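Local coordinates for protein esterase E25 (Uncultured bacterium, PDB 4Q05) that probably hydrolyses carboxylic esters, as an alpha/beta-hydrolase-fold esterase of the bacterial hormone-sensitive lipase family, at residues A[109-117]-A[183-191]; A[202-213]-A[227-237]. All blocks are in the same frame, centred on the assembly; numbering follows the deposited sequence.

Contact 1 (A[109-117]-A[183-191]); sequences GVIEGVSVY and DVFTVYQHL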
loop_
_atom_site.group_PDB
_atom_site.type_symbol
_atom_site.label_atom_id
_atom_site.label_comp_id
_atom_site.label_asym_id
_atom_site.label_seq_id
_atom_site.Cartn_x
_atom_site.Cartn_y
_atom_site.Cartn_z
ATOM N N GLY A 109 1.406 -9.702 34.755
ATOM C CA GLY A 109 2.011 -8.921 35.810
ATOM C C GLY A 109 1.315 -7.585 35.916
ATOM O O GLY A 109 0.343 -7.321 35.213
ATOM N N VAL A 110 1.803 -6.739 36.806
ATOM C CA VAL A 110 1.222 -5.414 36.965
ATOM C C VAL A 110 2.344 -4.393 37.040
ATOM O O VAL A 110 3.353 -4.604 37.715
ATOM C CB VAL A 110 0.330 -5.321 38.229
ATOM C CG1 VAL A 110 -0.296 -3.942 38.323
ATOM C CG2 VAL A 110 -0.756 -6.372 38.181
ATOM N N ILE A 111 2.176 -3.301 36.315
ATOM C CA ILE A 111 3.143 -2.222 36.337
ATOM C C ILE A 111 2.395 -0.970 36.731
ATOM O O ILE A 111 1.506 -0.521 36.003
ATOM C CB ILE A 111 3.799 -2.034 34.964
ATOM C CG1 ILE A 111 4.706 -3.228 34.660
ATOM C CG2 ILE A 111 4.602 -0.720 34.918
ATOM C CD1 ILE A 111 5.478 -3.085 33.381
ATOM N N GLU A 112 2.711 -0.439 37.908
ATOM C CA GLU A 112 2.042 0.760 38.397
ATOM C C GLU A 112 0.534 0.621 38.288
ATOM O O GLU A 112 -0.154 1.530 37.833
ATOM C CB GLU A 112 2.527 1.984 37.619
ATOM C CG GLU A 112 4.010 2.231 37.822
ATOM C CD GLU A 112 4.315 2.556 39.277
ATOM O OE1 GLU A 112 3.588 3.404 39.834
ATOM O OE2 GLU A 112 5.251 1.960 39.860
ATOM N N GLY A 113 0.025 -0.537 38.690
ATOM C CA GLY A 113 -1.407 -0.755 38.720
ATOM C C GLY A 113 -1.984 -1.170 37.376
ATOM O O GLY A 113 -3.164 -1.493 37.289
ATOM N N VAL A 114 -1.163 -1.153 36.326
ATOM C CA VAL A 114 -1.635 -1.529 34.981
ATOM C C VAL A 114 -1.378 -3.010 34.690
ATOM O O VAL A 114 -0.264 -3.509 34.858
ATOM C CB VAL A 114 -0.972 -0.684 33.849
ATOM C CG1 VAL A 114 -1.528 -1.097 32.467
ATOM C CG2 VAL A 114 -1.181 0.813 34.084
ATOM N N SER A 115 -2.419 -3.703 34.251
ATOM C CA SER A 115 -2.298 -5.095 33.827
ATOM C C SER A 115 -1.379 -5.200 32.605
ATOM O O SER A 115 -1.571 -4.491 31.615
ATOM C CB SER A 115 -3.684 -5.639 33.475
ATOM O OG SER A 115 -3.614 -7.007 33.133
ATOM N N VAL A 116 -0.372 -6.065 32.677
ATOM C CA VAL A 116 0.507 -6.302 31.527
ATOM C C VAL A 116 0.796 -7.786 31.337
ATOM O O VAL A 116 0.603 -8.583 32.244
ATOM C CB VAL A 116 1.856 -5.569 31.666
ATOM C CG1 VAL A 116 1.628 -4.063 31.794
ATOM C CG2 VAL A 116 2.658 -6.121 32.860
ATOM N N TYR A 117 1.273 -8.147 30.152
ATOM C CA TYR A 117 1.728 -9.505 29.915
ATOM C C TYR A 117 3.129 -9.462 29.374
ATOM O O TYR A 117 3.392 -8.781 28.373
ATOM C CB TYR A 117 0.798 -10.238 28.945
ATOM C CG TYR A 117 -0.537 -10.536 29.568
ATOM C CD1 TYR A 117 -0.729 -11.684 30.325
ATOM C CD2 TYR A 117 -1.590 -9.647 29.442
ATOM C CE1 TYR A 117 -1.950 -11.943 30.923
ATOM C CE2 TYR A 117 -2.808 -9.900 30.034
ATOM C CZ TYR A 117 -2.982 -11.046 30.769
ATOM O OH TYR A 117 -4.198 -11.291 31.359
ATOM N N ASP A 183 -3.340 4.316 31.012
ATOM C CA ASP A 183 -2.611 3.080 31.265
ATOM C C ASP A 183 -1.390 2.921 30.385
ATOM O O ASP A 183 -0.308 2.546 30.861
ATOM C CB ASP A 183 -3.518 1.868 31.098
ATOM C CG ASP A 183 -4.516 1.742 32.228
ATOM O OD1 ASP A 183 -4.408 2.541 33.182
ATOM O OD2 ASP A 183 -5.388 0.850 32.161
ATOM N N VAL A 184 -1.541 3.202 29.099
ATOM C CA VAL A 184 -0.386 3.087 28.226
ATOM C C VAL A 184 0.681 4.095 28.643
ATOM O O VAL A 184 1.853 3.754 28.770
ATOM C CB VAL A 184 -0.758 3.230 26.745
ATOM C CG1 VAL A 184 0.490 3.235 25.902
ATOM C CG2 VAL A 184 -1.669 2.073 26.337
ATOM N N PHE A 185 0.271 5.328 28.902
ATOM C CA PHE A 185 1.224 6.340 29.351
ATOM C C PHE A 185 1.920 5.923 30.651
ATOM O O PHE A 185 3.134 6.070 30.795
ATOM C CB PHE A 185 0.519 7.679 29.525
ATOM C CG PHE A 185 1.417 8.775 30.009
ATOM C CD1 PHE A 185 2.336 9.356 29.156
ATOM C CD2 PHE A 185 1.339 9.226 31.314
ATOM C CE1 PHE A 185 3.169 10.368 29.596
ATOM C CE2 PHE A 185 2.168 10.240 31.762
ATOM C CZ PHE A 185 3.080 10.813 30.898
ATOM N N THR A 186 1.145 5.385 31.588
ATOM C CA THR A 186 1.682 4.963 32.883
ATOM C C THR A 186 2.785 3.937 32.714
ATOM O O THR A 186 3.859 4.061 33.296
ATOM C CB THR A 186 0.566 4.366 33.773
ATOM O OG1 THR A 186 -0.333 5.405 34.164
ATOM C CG2 THR A 186 1.140 3.728 35.018
ATOM N N VAL A 187 2.527 2.920 31.899
ATOM C CA VAL A 187 3.525 1.888 31.681
ATOM C C VAL A 187 4.740 2.459 30.968
ATOM O O VAL A 187 5.885 2.174 31.332
ATOM C CB VAL A 187 2.948 0.705 30.877
ATOM C CG1 VAL A 187 4.064 -0.240 30.446
ATOM C CG2 VAL A 187 1.924 -0.028 31.708
ATOM N N TYR A 188 4.500 3.279 29.955
ATOM C CA TYR A 188 5.613 3.884 29.226
ATOM C C TYR A 188 6.511 4.724 30.148
ATOM O O TYR A 188 7.735 4.592 30.120
ATOM C CB TYR A 188 5.105 4.742 28.069
ATOM C CG TYR A 188 6.208 5.262 27.182
ATOM C CD1 TYR A 188 6.837 4.423 26.265
ATOM C CD2 TYR A 188 6.623 6.587 27.261
ATOM C CE1 TYR A 188 7.852 4.888 25.451
ATOM C CE2 TYR A 188 7.632 7.063 26.448
ATOM C CZ TYR A 188 8.239 6.207 25.539
ATOM O OH TYR A 188 9.247 6.667 24.723
ATOM N N GLN A 189 5.903 5.589 30.957
ATOM C CA GLN A 189 6.687 6.413 31.879
ATOM C C GLN A 189 7.524 5.551 32.798
ATOM O O GLN A 189 8.698 5.834 33.031
ATOM C CB GLN A 189 5.784 7.326 32.710
ATOM C CG GLN A 189 5.351 8.582 31.972
ATOM C CD GLN A 189 5.653 9.863 32.750
ATOM O OE1 GLN A 189 5.119 10.083 33.850
ATOM N NE2 GLN A 189 6.516 10.715 32.183
ATOM N N HIS A 190 6.919 4.493 33.325
ATOM C CA HIS A 190 7.645 3.585 34.198
ATOM C C HIS A 190 8.864 3.016 33.496
ATOM O O HIS A 190 9.947 2.954 34.072
ATOM C CB HIS A 190 6.744 2.456 34.684
ATOM C CG HIS A 190 7.476 1.377 35.420
ATOM N ND1 HIS A 190 7.800 1.476 36.755
ATOM C CD2 HIS A 190 7.947 0.173 35.008
ATOM C CE1 HIS A 190 8.440 0.384 37.137
ATOM N NE2 HIS A 190 8.538 -0.424 36.095
ATOM N N LEU A 191 8.684 2.602 32.246
ATOM C CA LEU A 191 9.778 2.017 31.489
ATOM C C LEU A 191 10.939 2.991 31.294
ATOM O O LEU A 191 12.098 2.591 31.379
ATOM C CB LEU A 191 9.277 1.490 30.136
ATOM C CG LEU A 191 8.304 0.314 30.232
ATOM C CD1 LEU A 191 7.673 0.027 28.878
ATOM C CD2 LEU A 191 9.017 -0.924 30.781
HETATM O O HOH W 1 -5.049 0.659 35.628
HETATM O O HOH W 2 -4.832 -2.288 33.287
#
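Val187 CG2 is the shared apolar partner of the hairpin 109-117: it lies 3.7 Å from Val114 CB, 4.0 Å from Val116 CG1 and 4.2 Å from Ile111 CG2. With CG1 of Val187 anti to the backbone N (chi1 170°), the other methyl, CG2, is set anti to the carbonyl carbon and meets all three. Thr186 CG2 adds a tight contact at the turn, 3.4 Å from Glu112 CB, while Thr186 OG1 turns back to the carbonyl of Asp182. Contacts to the ring of His190 follow: Ile111 CG2 comes obliquely to within 3.5 Å of its CD2, and Glu112 CG lies 4.0 Å from His190 ND1, also obliquely; the side chains of Glu112 and His190 cross at about a right angle, yet the carboxylate and ring planes are only 22° apart. Cutting His190 back to an alanine is likely to leave Ile111 CG2 without its ring partner and open a gap beside the turn.

The type I' turn from Ile111 to Val114 ends a beta hairpin whose strand 105-111 is outermost in the chain's mixed sheet. Helix 179-194 packs on this sheet of the alpha/beta hydrolase fold, its segment 183-191 crossing strand 114-117 at -68°.

Polar links run through water. One water donates to Asp183 OD1 (3.2 Å) and weakly to Gly113 O; another accepts from Ser115 N (3.0 Å) and donates weakly to Asp183 OD2. A salt bridge to Arg170 further fixes the Asp183 carboxylate.

Contact 2 (A[202-213]-A[227-237]); sequences LGGSSGGANLTM and PGALFLGTPGA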
loop_
_atom_site.group_PDB
_atom_site.type_symbol
_atom_site.label_atom_id
_atom_site.label_comp_id
_atom_site.label_asym_id
_atom_site.label_seq_id
_atom_site.Cartn_x
_atom_site.Cartn_y
_atom_site.Cartn_z
ATOM N N LEU A 202 7.204 0.508 20.047
ATOM C CA LEU A 202 5.868 0.593 20.588
ATOM C C LEU A 202 4.855 0.401 19.482
ATOM O O LEU A 202 4.935 1.031 18.425
ATOM C CB LEU A 202 5.661 1.982 21.206
ATOM C CG LEU A 202 4.227 2.366 21.576
ATOM C CD1 LEU A 202 3.745 1.517 22.744
ATOM C CD2 LEU A 202 4.116 3.853 21.915
ATOM N N GLY A 203 3.870 -0.439 19.717
ATOM C CA GLY A 203 2.748 -0.417 18.816
ATOM C C GLY A 203 1.909 -1.655 18.820
ATOM O O GLY A 203 1.963 -2.467 19.735
ATOM N N GLY A 204 1.099 -1.773 17.782
ATOM C CA GLY A 204 0.139 -2.851 17.691
ATOM C C GLY A 204 -0.843 -2.513 16.603
ATOM O O GLY A 204 -0.471 -1.937 15.589
ATOM N N SER A 205 -2.110 -2.823 16.825
ATOM C CA SER A 205 -3.055 -2.818 15.732
ATOM C C SER A 205 -4.371 -2.191 16.137
ATOM O O SER A 205 -4.660 -2.042 17.326
ATOM C CB SER A 205 -3.261 -4.249 15.245
ATOM O OG SER A 205 -3.724 -5.055 16.316
ATOM N N SER A 206 -5.152 -1.797 15.139
ATOM C CA SER A 206 -6.487 -1.280 15.378
ATOM C C SER A 206 -6.528 -0.267 16.524
ATOM O O SER A 206 -5.835 0.749 16.493
ATOM C CB SER A 206 -7.443 -2.433 15.690
ATOM O OG SER A 206 -8.785 -1.976 15.663
ATOM N N GLY A 207 -7.348 -0.560 17.533
ATOM C CA GLY A 207 -7.538 0.352 18.642
ATOM C C GLY A 207 -6.273 0.619 19.435
ATOM O O GLY A 207 -6.059 1.736 19.905
ATOM N N GLY A 208 -5.437 -0.404 19.587
ATOM C CA GLY A 208 -4.181 -0.251 20.304
ATOM C C GLY A 208 -3.225 0.643 19.524
ATOM O O GLY A 208 -2.511 1.457 20.105
ATOM N N ALA A 209 -3.226 0.494 18.202
ATOM C CA ALA A 209 -2.439 1.364 17.331
ATOM C C ALA A 209 -2.939 2.800 17.460
ATOM O O ALA A 209 -2.167 3.750 17.355
ATOM C CB ALA A 209 -2.555 0.912 15.899
ATOM N N ASN A 210 -4.246 2.940 17.669
ATOM C CA ASN A 210 -4.854 4.234 17.917
ATOM C C ASN A 210 -4.269 4.861 19.188
ATOM O O ASN A 210 -3.825 6.002 19.169
ATOM C CB ASN A 210 -6.388 4.101 18.005
ATOM C CG ASN A 210 -7.075 5.420 18.291
ATOM O OD1 ASN A 210 -6.767 6.090 19.281
ATOM N ND2 ASN A 210 -8.016 5.800 17.428
ATOM N N LEU A 211 -4.246 4.105 20.283
ATOM C CA LEU A 211 -3.638 4.594 21.531
ATOM C C LEU A 211 -2.164 4.901 21.334
ATOM O O LEU A 211 -1.640 5.869 21.883
ATOM C CB LEU A 211 -3.768 3.567 22.656
ATOM C CG LEU A 211 -5.178 3.169 23.074
ATOM C CD1 LEU A 211 -5.092 1.977 24.023
ATOM C CD2 LEU A 211 -5.925 4.360 23.693
ATOM N N THR A 212 -1.489 4.067 20.551
ATOM C CA THR A 212 -0.066 4.277 20.298
ATOM C C THR A 212 0.160 5.634 19.628
ATOM O O THR A 212 0.987 6.433 20.061
ATOM C CB THR A 212 0.524 3.129 19.453
ATOM O OG1 THR A 212 0.603 1.957 20.269
ATOM C CG2 THR A 212 1.923 3.468 18.963
ATOM N N MET A 213 -0.593 5.898 18.574
ATOM C CA MET A 213 -0.485 7.182 17.896
ATOM C C MET A 213 -0.804 8.340 18.853
ATOM O O MET A 213 -0.096 9.344 18.888
ATOM C CB MET A 213 -1.410 7.217 16.674
ATOM C CG MET A 213 -0.993 6.232 15.568
ATOM S SD MET A 213 -2.170 6.286 14.204
ATOM C CE MET A 213 -1.825 7.911 13.508
ATOM N N PRO A 227 9.772 6.424 21.662
ATOM C CA PRO A 227 10.278 5.087 21.327
ATOM C C PRO A 227 11.222 5.155 20.128
ATOM O O PRO A 227 11.144 6.103 19.344
ATOM C CB PRO A 227 9.005 4.314 20.944
ATOM C CG PRO A 227 7.900 5.030 21.608
ATOM C CD PRO A 227 8.302 6.489 21.597
ATOM N N GLY A 228 12.101 4.168 19.995
ATOM C CA GLY A 228 12.994 4.093 18.856
ATOM C C GLY A 228 12.277 3.734 17.561
ATOM O O GLY A 228 12.778 4.006 16.472
ATOM N N ALA A 229 11.107 3.118 17.673
ATOM C CA ALA A 229 10.348 2.701 16.489
ATOM C C ALA A 229 8.888 2.457 16.848
ATOM O O ALA A 229 8.576 2.128 17.994
ATOM C CB ALA A 229 10.945 1.435 15.898
ATOM N N LEU A 230 7.993 2.616 15.874
ATOM C CA LEU A 230 6.588 2.306 16.100
ATOM C C LEU A 230 6.166 1.227 15.138
ATOM O O LEU A 230 6.673 1.158 14.021
ATOM C CB LEU A 230 5.710 3.524 15.840
ATOM C CG LEU A 230 6.001 4.788 16.628
ATOM C CD1 LEU A 230 4.919 5.811 16.301
ATOM C CD2 LEU A 230 6.050 4.494 18.127
ATOM N N PHE A 231 5.241 0.387 15.582
ATOM C CA PHE A 231 4.577 -0.576 14.719
ATOM C C PHE A 231 3.092 -0.237 14.671
ATOM O O PHE A 231 2.431 -0.191 15.713
ATOM C CB PHE A 231 4.766 -1.983 15.281
ATOM C CG PHE A 231 3.982 -3.025 14.559
ATOM C CD1 PHE A 231 4.387 -3.463 13.312
ATOM C CD2 PHE A 231 2.827 -3.555 15.118
ATOM C CE1 PHE A 231 3.659 -4.430 12.633
ATOM C CE2 PHE A 231 2.102 -4.516 14.462
ATOM C CZ PHE A 231 2.515 -4.960 13.211
ATOM N N LEU A 232 2.573 0.034 13.474
ATOM C CA LEU A 232 1.147 0.299 13.308
ATOM C C LEU A 232 0.536 -0.673 12.301
ATOM O O LEU A 232 0.591 -0.452 11.080
ATOM C CB LEU A 232 0.912 1.732 12.843
ATOM C CG LEU A 232 1.507 2.830 13.722
ATOM C CD1 LEU A 232 1.246 4.177 13.078
ATOM C CD2 LEU A 232 0.898 2.784 15.123
ATOM N N GLY A 233 -0.025 -1.760 12.788
ATOM C CA GLY A 233 -0.699 -2.712 11.969
ATOM C C GLY A 233 -2.141 -2.329 11.917
ATOM O O GLY A 233 -2.689 -2.065 12.943
ATOM N N THR A 234 -2.695 -2.275 10.719
ATOM C CA THR A 234 -4.075 -1.915 10.449
ATOM C C THR A 234 -4.643 -0.918 11.488
ATOM O O THR A 234 -5.561 -1.195 12.184
ATOM C CB THR A 234 -4.951 -3.169 10.245
ATOM O OG1 THR A 234 -6.261 -2.800 9.887
ATOM C CG2 THR A 234 -4.984 -4.022 11.471
ATOM N N PRO A 235 -3.938 0.289 11.562
ATOM C CA PRO A 235 -4.312 1.140 12.693
ATOM C C PRO A 235 -5.698 1.753 12.591
ATOM O O PRO A 235 -6.146 2.038 11.520
ATOM C CB PRO A 235 -3.262 2.225 12.670
ATOM C CG PRO A 235 -2.922 2.391 11.273
ATOM C CD PRO A 235 -2.798 1.027 10.821
ATOM N N GLY A 236 -6.356 1.924 13.718
ATOM C CA GLY A 236 -7.628 2.593 13.755
ATOM C C GLY A 236 -7.345 4.070 13.813
ATOM O O GLY A 236 -7.645 4.721 14.787
ATOM N N ALA A 237 -6.702 4.562 12.767
ATOM C CA ALA A 237 -6.176 5.925 12.761
ATOM C C ALA A 237 -7.260 6.981 12.528
ATOM O O ALA A 237 -7.177 8.096 13.037
ATOM C CB ALA A 237 -5.064 6.055 11.716
#
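Phe231 turns the edge of its ring to the glycine strand: Gly204 N and Gly203 C lie near the ring plane, with CD2 3.6 Å from Gly204 N. Over one face sits Gly233 N, offset toward the rim. The other flat group, the amide of Asn210, gives ND2 to Gly236 O (2.9 Å), which it meets nearly end-on to the carbonyl (C=O...N 167°), tilted from the amide plane. Asn210 OD1 bonds Tyr270 OH, and ND2 also bonds Val281 O.

Strands 202-205 and 229-232 run parallel, 5° apart, joined by alternating backbone bonds such as Gly233 N to Gly204 O (2.8 Å). Gly203 has no space for a side chain, since a CB would collide with Phe231 O. Between Ser205 and Ser206 the register slips by one residue, a beta bulge, and Ser206 N donates to Thr234 O (3.0 Å).

Helix 206-213 closes over this pair. Ala209 CB packs 3.6 Å from Pro235 CB, and Met213, bent at its last torsion, brings SD to 3.8 Å from Ala237 CB.

Ser206, with its strained positive phi of 46° between strand and helix and flanked by Gly204 and Gly208, fits the GxSxG nucleophile elbow of a beta-alpha-beta unit in alpha/beta hydrolases.

From the N terminus, the hairpin made by strands 105-111 and 114-120 comes first, and contact 1 is closed 65 residues later, after strands 132-136 and 164-168, when helix 179-194 returns to it. The chain then passes directly into strand 200-205, helix 206-221 and strand 229-235, where contact 2 closes a much shorter loop of 13 residues. The two contacts therefore lie in series, neither nested nor crossed, with centres about 17 Å apart. Contact 1 ties an outer hairpin of the mixed sheet to a covering helix; contact 2 joins two neighbouring inner strands and the helix that connects them. They meet by packing, Val184 CG2 lying 4.1 Å from Leu211 CD1 and Tyr188 OH 3.1 Å from Pro227 N.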